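Local coordinates for protein leucyl-tRNA synthetase (Giardia intestinalis, PDB 3PZ6) that probably attaches leucine to its tRNA at the expense of ATP, the fragment here being the CP1 editing domain, which removes amino acids from mischarged tRNA, at residues A[118-121]-A[122-125]; A[292-295]-A[296-300]. The protein carries 2 engineered substitutions. All coordinates share one frame; numbering follows the deposited sequence.

Both contacts are local, and each sits where a helix meets a strand of the same mixed sheet, yet the order is reversed. Interaction 1 comes first along the chain, where strand 115-120 runs into helix 121-128; interaction 2 follows near the C-terminal end, where helix 284-297 stops and the chain turns into strand 301-305. Their centres are 21 Å apart and their nearest atoms about 12 Å, so they do not touch. The sheet links them: strand 115-120 runs parallel to strand 79-86, which pairs with strand 10-18, and that strand pairs with 301-305. One opens a helix and the other closes one within the CP1 editing domain.

Interaction 1. Residues A[118-121]-A[122-125]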
ATOM      1  N   ILE A 118      -9.661   6.212   3.584  1.00 37.59           N
ATOM      2  CA  ILE A 118      -9.805   5.356   4.748  1.00 28.77           C
ATOM      3  C   ILE A 118      -8.492   5.382   5.511  1.00 33.31           C
ATOM      4  O   ILE A 118      -7.442   5.031   4.971  1.00 35.17           O
ATOM      5  CB  ILE A 118     -10.195   3.914   4.363  1.00 29.27           C
ATOM      6  CG1 ILE A 118     -11.499   3.913   3.563  1.00 23.43           C
ATOM      7  CG2 ILE A 118     -10.341   3.051   5.613  1.00 34.17           C
ATOM      8  CD1 ILE A 118     -11.762   2.639   2.814  1.00 27.46           C
ATOM      9  N   VAL A 119      -8.564   5.834   6.759  1.00 34.10           N
ATOM     10  CA  VAL A 119      -7.398   5.955   7.633  1.00 31.79           C
ATOM     11  C   VAL A 119      -7.777   5.646   9.075  1.00 33.57           C
ATOM     12  O   VAL A 119      -8.949   5.437   9.388  1.00 35.65           O
ATOM     13  CB  VAL A 119      -6.764   7.378   7.585  1.00 32.55           C
ATOM     14  CG1 VAL A 119      -5.869   7.536   6.376  1.00 32.32           C
ATOM     15  CG2 VAL A 119      -7.836   8.464   7.619  1.00 33.56           C
ATOM     16  N   SER A 120      -6.773   5.619   9.945  1.00 34.83           N
ATOM     17  CA  SER A 120      -6.997   5.606  11.382  1.00 34.95           C
ATOM     18  C   SER A 120      -7.536   6.965  11.809  1.00 41.36           C
ATOM     19  O   SER A 120      -7.309   7.969  11.126  1.00 42.99           O
ATOM     20  CB  SER A 120      -5.691   5.321  12.117  1.00 40.11           C
ATOM     21  OG  SER A 120      -4.765   6.381  11.937  1.00 41.77           O
ATOM     22  N   GLU A 121      -8.248   6.986  12.934  1.00 45.25           N
ATOM     23  CA  GLU A 121      -8.797   8.217  13.501  1.00 42.98           C
ATOM     24  C   GLU A 121      -7.673   9.176  13.879  1.00 48.68           C
ATOM     25  O   GLU A 121      -7.785  10.389  13.677  1.00 49.56           O
ATOM     26  CB  GLU A 121      -9.666   7.905  14.720  1.00 50.91           C
ATOM     27  CG  GLU A 121     -10.583   9.047  15.135  1.00 57.15           C
ATOM     28  CD  GLU A 121     -11.328   8.763  16.425  1.00 66.98           C
ATOM     29  OE1 GLU A 121     -10.975   9.377  17.456  1.00 62.08           O
ATOM     30  OE2 GLU A 121     -12.256   7.924  16.412  1.00 61.75           O
ATOM     31  N   HIS A 122      -6.591   8.613  14.411  1.00 40.44           N
ATOM     32  CA  HIS A 122      -5.375   9.355  14.711  1.00 42.91           C
ATOM     33  C   HIS A 122      -4.906  10.181  13.512  1.00 52.18           C
ATOM     34  O   HIS A 122      -4.606  11.368  13.653  1.00 59.48           O
ATOM     35  CB  HIS A 122      -4.275   8.388  15.148  1.00 49.33           C
ATOM     36  CG  HIS A 122      -3.020   9.061  15.605  1.00 62.25           C
ATOM     37  ND1 HIS A 122      -1.963   9.321  14.757  1.00 58.39           N
ATOM     38  CD2 HIS A 122      -2.647   9.521  16.824  1.00 59.43           C
ATOM     39  CE1 HIS A 122      -0.994   9.911  15.433  1.00 57.58           C
ATOM     40  NE2 HIS A 122      -1.383  10.043  16.689  1.00 59.11           N
ATOM     41  N   ALA A 123      -4.854   9.549  12.340  1.00 50.92           N
ATOM     42  CA  ALA A 123      -4.414  10.207  11.111  1.00 50.17           C
ATOM     43  C   ALA A 123      -5.401  11.271  10.650  1.00 50.44           C
ATOM     44  O   ALA A 123      -4.989  12.347  10.231  1.00 53.39           O
ATOM     45  CB  ALA A 123      -4.181   9.186  10.008  1.00 45.10           C
ATOM     46  N   ALA A 124      -6.695  10.964  10.741  1.00 53.40           N
ATOM     47  CA  ALA A 124      -7.764  11.882  10.328  1.00 52.76           C
ATOM     48  C   ALA A 124      -7.812  13.142  11.190  1.00 59.91           C
ATOM     49  O   ALA A 124      -8.076  14.234  10.685  1.00 58.81           O
ATOM     50  CB  ALA A 124      -9.106  11.175  10.349  1.00 49.59           C
ATOM     51  N   VAL A 125      -7.563  12.979  12.489  1.00 55.27           N
ATOM     52  CA  VAL A 125      -7.460  14.106  13.416  1.00 57.68           C
ATOM     53  C   VAL A 125      -6.251  14.981  13.054  1.00 62.51           C
ATOM     54  O   VAL A 125      -6.386  16.199  12.905  1.00 63.45           O
ATOM     55  CB  VAL A 125      -7.395  13.631  14.907  1.00 64.13           C
ATOM     56  CG1 VAL A 125      -6.939  14.761  15.838  1.00 58.00           C
ATOM     57  CG2 VAL A 125      -8.749  13.068  15.365  1.00 51.39           C
TER
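Ser120 and Ala123 form the polar heart of this strand-to-helix junction. Ser120 is the N-cap: its OG accepts from Ala123 N at 3.2 Å, a capping bond with an N-H...O angle of 154°. The hydroxyl gets there because OG stands between the backbone N and the carbonyl carbon (chi1 66°), which turns it over the first helical turn, with Ala123 CB 3.5 Å from OG. The same oxygen also makes a weak hydrogen bond with Thr181 O, tying the cap to a neighbouring loop.

Two main-chain bonds start the helix. Ala124 N donates to Ser120 O at 3.1 Å, and Val125 N to Glu121 O at 2.9 Å.

Apolar contacts lie beside the polar ones. Val119, just before the cap, sets its CB 4.0 Å from Ala123 CB and its CG2 4.1 Å from Ala124 CB, so that one branched side chain spans two alanine methyls. Tyr109 of strand 105-110 packs against both Val119 and Ala124.

The serine hydroxyl thus supplies the acceptor that no preceding turn can give to Ala123 N, while Ser120 O takes up the regular helical bond of Ala124 N; the two alanine methyls lie against Val119, consistent with close packing of the first turn on the strand.

Interaction 2. Residues A[292-295]-A[296-300]; sequences RDLL and VQNNQ
Leu294 and Asn298 meet one turn apart, their side chains crossing obliquely. The Asn298 amide is brought back over the preceding turn with CG anti to its own carbonyl carbon (chi1 -74°), which puts ND2 3.4 Å from both CG and CD1 of Leu294. ND2 is also near Leu294 O, but its angle is too poor for a hydrogen bond; that carbonyl instead accepts from Asn298 N at 2.9 Å. Leu295 and Gln300 cross at about a right angle, Leu295 CD2 resting 4.1 Å from Gln300 CB with Gln300 OE1 just beyond. On another side of the helix Arg292 and Val296 run side by side, and Val296 CG2 lies over one face of the guanidinium, 4.0 Å from Arg292 NH1.

These contacts gather at the end of helix 284-297, which closes in a Schellman motif. Asn299, with positive phi (58°), is the C' residue: the chain leaves the helical path there, Gln300 N reaches back to Leu295 O at 2.8 Å with an N-H...O angle of 167°, and Asn299 N makes a weak hydrogen bond to Val296 O. Before the turn, Gln297 N still donates to Asp293 O in ordinary helical fashion.

Farther out, Arg292 NH1 forms a salt bridge with Asp293 OD1 at 3.2 Å, the carboxylate oxygen lying at the edge of the guanidinium and in its plane, which may limit rotation of the group. Leu295, the buried residue of this otherwise surface-lying end, packs against Ile14 of strand 10-18 and Cys301 of strand 301-305. Gln300 makes a backbone hydrogen bond with Lys15 of strand 10-18, while its side chain touches Pro160 and Leu161.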
ATOM      1  N   ARG A 292       8.557  12.432  -5.207  1.00 43.47           N
ATOM      2  CA  ARG A 292       7.567  13.167  -4.424  1.00 48.04           C
ATOM      3  C   ARG A 292       6.710  14.052  -5.332  1.00 47.24           C
ATOM      4  O   ARG A 292       5.485  13.942  -5.332  1.00 49.32           O
ATOM      5  CB  ARG A 292       8.257  14.010  -3.346  1.00 47.46           C
ATOM      6  CG  ARG A 292       7.294  14.646  -2.351  1.00 50.96           C
ATOM      7  CD  ARG A 292       7.910  15.837  -1.626  1.00 53.97           C
ATOM      8  NE  ARG A 292       6.884  16.650  -0.969  1.00 63.04           N
ATOM      9  CZ  ARG A 292       6.144  17.582  -1.577  1.00 72.48           C
ATOM     10  NH1 ARG A 292       6.301  17.845  -2.874  1.00 67.10           N
ATOM     11  NH2 ARG A 292       5.236  18.260  -0.881  1.00 69.10           N
ATOM     12  N   ASP A 293       7.365  14.897  -6.125  1.00 43.16           N
ATOM     13  CA  ASP A 293       6.684  15.849  -7.008  1.00 43.71           C
ATOM     14  C   ASP A 293       5.810  15.184  -8.069  1.00 44.19           C
ATOM     15  O   ASP A 293       4.726  15.680  -8.381  1.00 46.21           O
ATOM     16  CB  ASP A 293       7.698  16.786  -7.679  1.00 48.32           C
ATOM     17  CG  ASP A 293       8.531  17.585  -6.671  1.00 57.30           C
ATOM     18  OD1 ASP A 293       8.181  17.629  -5.468  1.00 54.64           O
ATOM     19  OD2 ASP A 293       9.547  18.178  -7.095  1.00 65.72           O
ATOM     20  N   LEU A 294       6.283  14.068  -8.623  1.00 45.42           N
ATOM     21  CA  LEU A 294       5.519  13.319  -9.623  1.00 39.81           C
ATOM     22  C   LEU A 294       4.231  12.770  -9.010  1.00 45.82           C
ATOM     23  O   LEU A 294       3.170  12.818  -9.636  1.00 46.48           O
ATOM     24  CB  LEU A 294       6.367  12.195 -10.228  1.00 34.10           C
ATOM     25  CG  LEU A 294       5.762  11.252 -11.282  1.00 45.00           C
ATOM     26  CD1 LEU A 294       5.296  11.979 -12.545  1.00 36.16           C
ATOM     27  CD2 LEU A 294       6.744  10.140 -11.646  1.00 41.14           C
ATOM     28  N   LEU A 295       4.332  12.275  -7.775  1.00 42.73           N
ATOM     29  CA  LEU A 295       3.183  11.740  -7.047  1.00 43.60           C
ATOM     30  C   LEU A 295       2.112  12.807  -6.839  1.00 46.69           C
ATOM     31  O   LEU A 295       0.917  12.511  -6.897  1.00 47.74           O
ATOM     32  CB  LEU A 295       3.616  11.138  -5.699  1.00 37.31           C
ATOM     33  CG  LEU A 295       4.277   9.750  -5.690  1.00 38.78           C
ATOM     34  CD1 LEU A 295       5.156   9.578  -4.466  1.00 32.68           C
ATOM     35  CD2 LEU A 295       3.249   8.631  -5.768  1.00 33.44           C
ATOM     36  N   VAL A 296       2.552  14.045  -6.610  1.00 44.75           N
ATOM     37  CA  VAL A 296       1.647  15.175  -6.388  1.00 45.82           C
ATOM     38  C   VAL A 296       0.984  15.620  -7.696  1.00 46.58           C
ATOM     39  O   VAL A 296      -0.192  15.979  -7.698  1.00 50.51           O
ATOM     40  CB  VAL A 296       2.360  16.373  -5.681  1.00 44.54           C
ATOM     41  CG1 VAL A 296       1.350  17.416  -5.235  1.00 40.88           C
ATOM     42  CG2 VAL A 296       3.164  15.896  -4.466  1.00 46.67           C
ATOM     43  N   GLN A 297       1.736  15.582  -8.797  1.00 46.57           N
ATOM     44  CA  GLN A 297       1.222  15.942 -10.123  1.00 49.25           C
ATOM     45  C   GLN A 297       0.217  14.922 -10.621  1.00 54.47           C
ATOM     46  O   GLN A 297      -0.754  15.265 -11.303  1.00 55.25           O
ATOM     47  CB  GLN A 297       2.356  16.042 -11.139  1.00 58.04           C
ATOM     48  CG  GLN A 297       3.085  17.370 -11.159  1.00 64.71           C
ATOM     49  CD  GLN A 297       4.160  17.403 -12.225  1.00 70.02           C
ATOM     50  OE1 GLN A 297       3.877  17.220 -13.412  1.00 68.81           O
ATOM     51  NE2 GLN A 297       5.410  17.626 -11.808  1.00 66.52           N
ATOM     52  N   ASN A 298       0.475  13.660 -10.295  1.00 53.38           N
ATOM     53  CA  ASN A 298      -0.439  12.574 -10.606  1.00 47.15           C
ATOM     54  C   ASN A 298      -1.660  12.579  -9.700  1.00 49.11           C
ATOM     55  O   ASN A 298      -2.644  11.891  -9.981  1.00 49.65           O
ATOM     56  CB  ASN A 298       0.280  11.236 -10.463  1.00 50.11           C
ATOM     57  CG  ASN A 298       1.253  10.960 -11.594  1.00 58.17           C
ATOM     58  OD1 ASN A 298       0.922  11.109 -12.776  1.00 60.12           O
ATOM     59  ND2 ASN A 298       2.455  10.530 -11.237  1.00 50.36           N
ATOM     60  N   ASN A 299      -1.592  13.358  -8.617  1.00 47.41           N
ATOM     61  CA  ASN A 299      -2.619  13.364  -7.569  1.00 48.54           C
ATOM     62  C   ASN A 299      -2.786  11.955  -6.971  1.00 48.71           C
ATOM     63  O   ASN A 299      -3.892  11.412  -6.864  1.00 43.58           O
ATOM     64  CB  ASN A 299      -3.944  13.943  -8.097  1.00 54.04           C
ATOM     65  CG  ASN A 299      -4.926  14.286  -6.988  1.00 57.63           C
ATOM     66  OD1 ASN A 299      -4.556  14.861  -5.959  1.00 54.17           O
ATOM     67  ND2 ASN A 299      -6.190  13.935  -7.198  1.00 56.53           N
ATOM     68  N   GLN A 300      -1.652  11.373  -6.597  1.00 43.50           N
ATOM     69  CA  GLN A 300      -1.591  10.012  -6.101  1.00 40.95           C
ATOM     70  C   GLN A 300      -1.104  10.006  -4.661  1.00 37.99           C
ATOM     71  O   GLN A 300      -0.931   8.948  -4.056  1.00 39.55           O
ATOM     72  CB  GLN A 300      -0.672   9.166  -6.988  1.00 37.94           C
ATOM     73  CG  GLN A 300      -1.287   8.735  -8.323  1.00 40.31           C
ATOM     74  CD  GLN A 300      -0.277   8.098  -9.274  1.00 37.18           C
ATOM     75  OE1 GLN A 300       0.912   8.415  -9.244  1.00 32.32           O
ATOM     76  NE2 GLN A 300      -0.753   7.196 -10.121  1.00 32.93           N
TER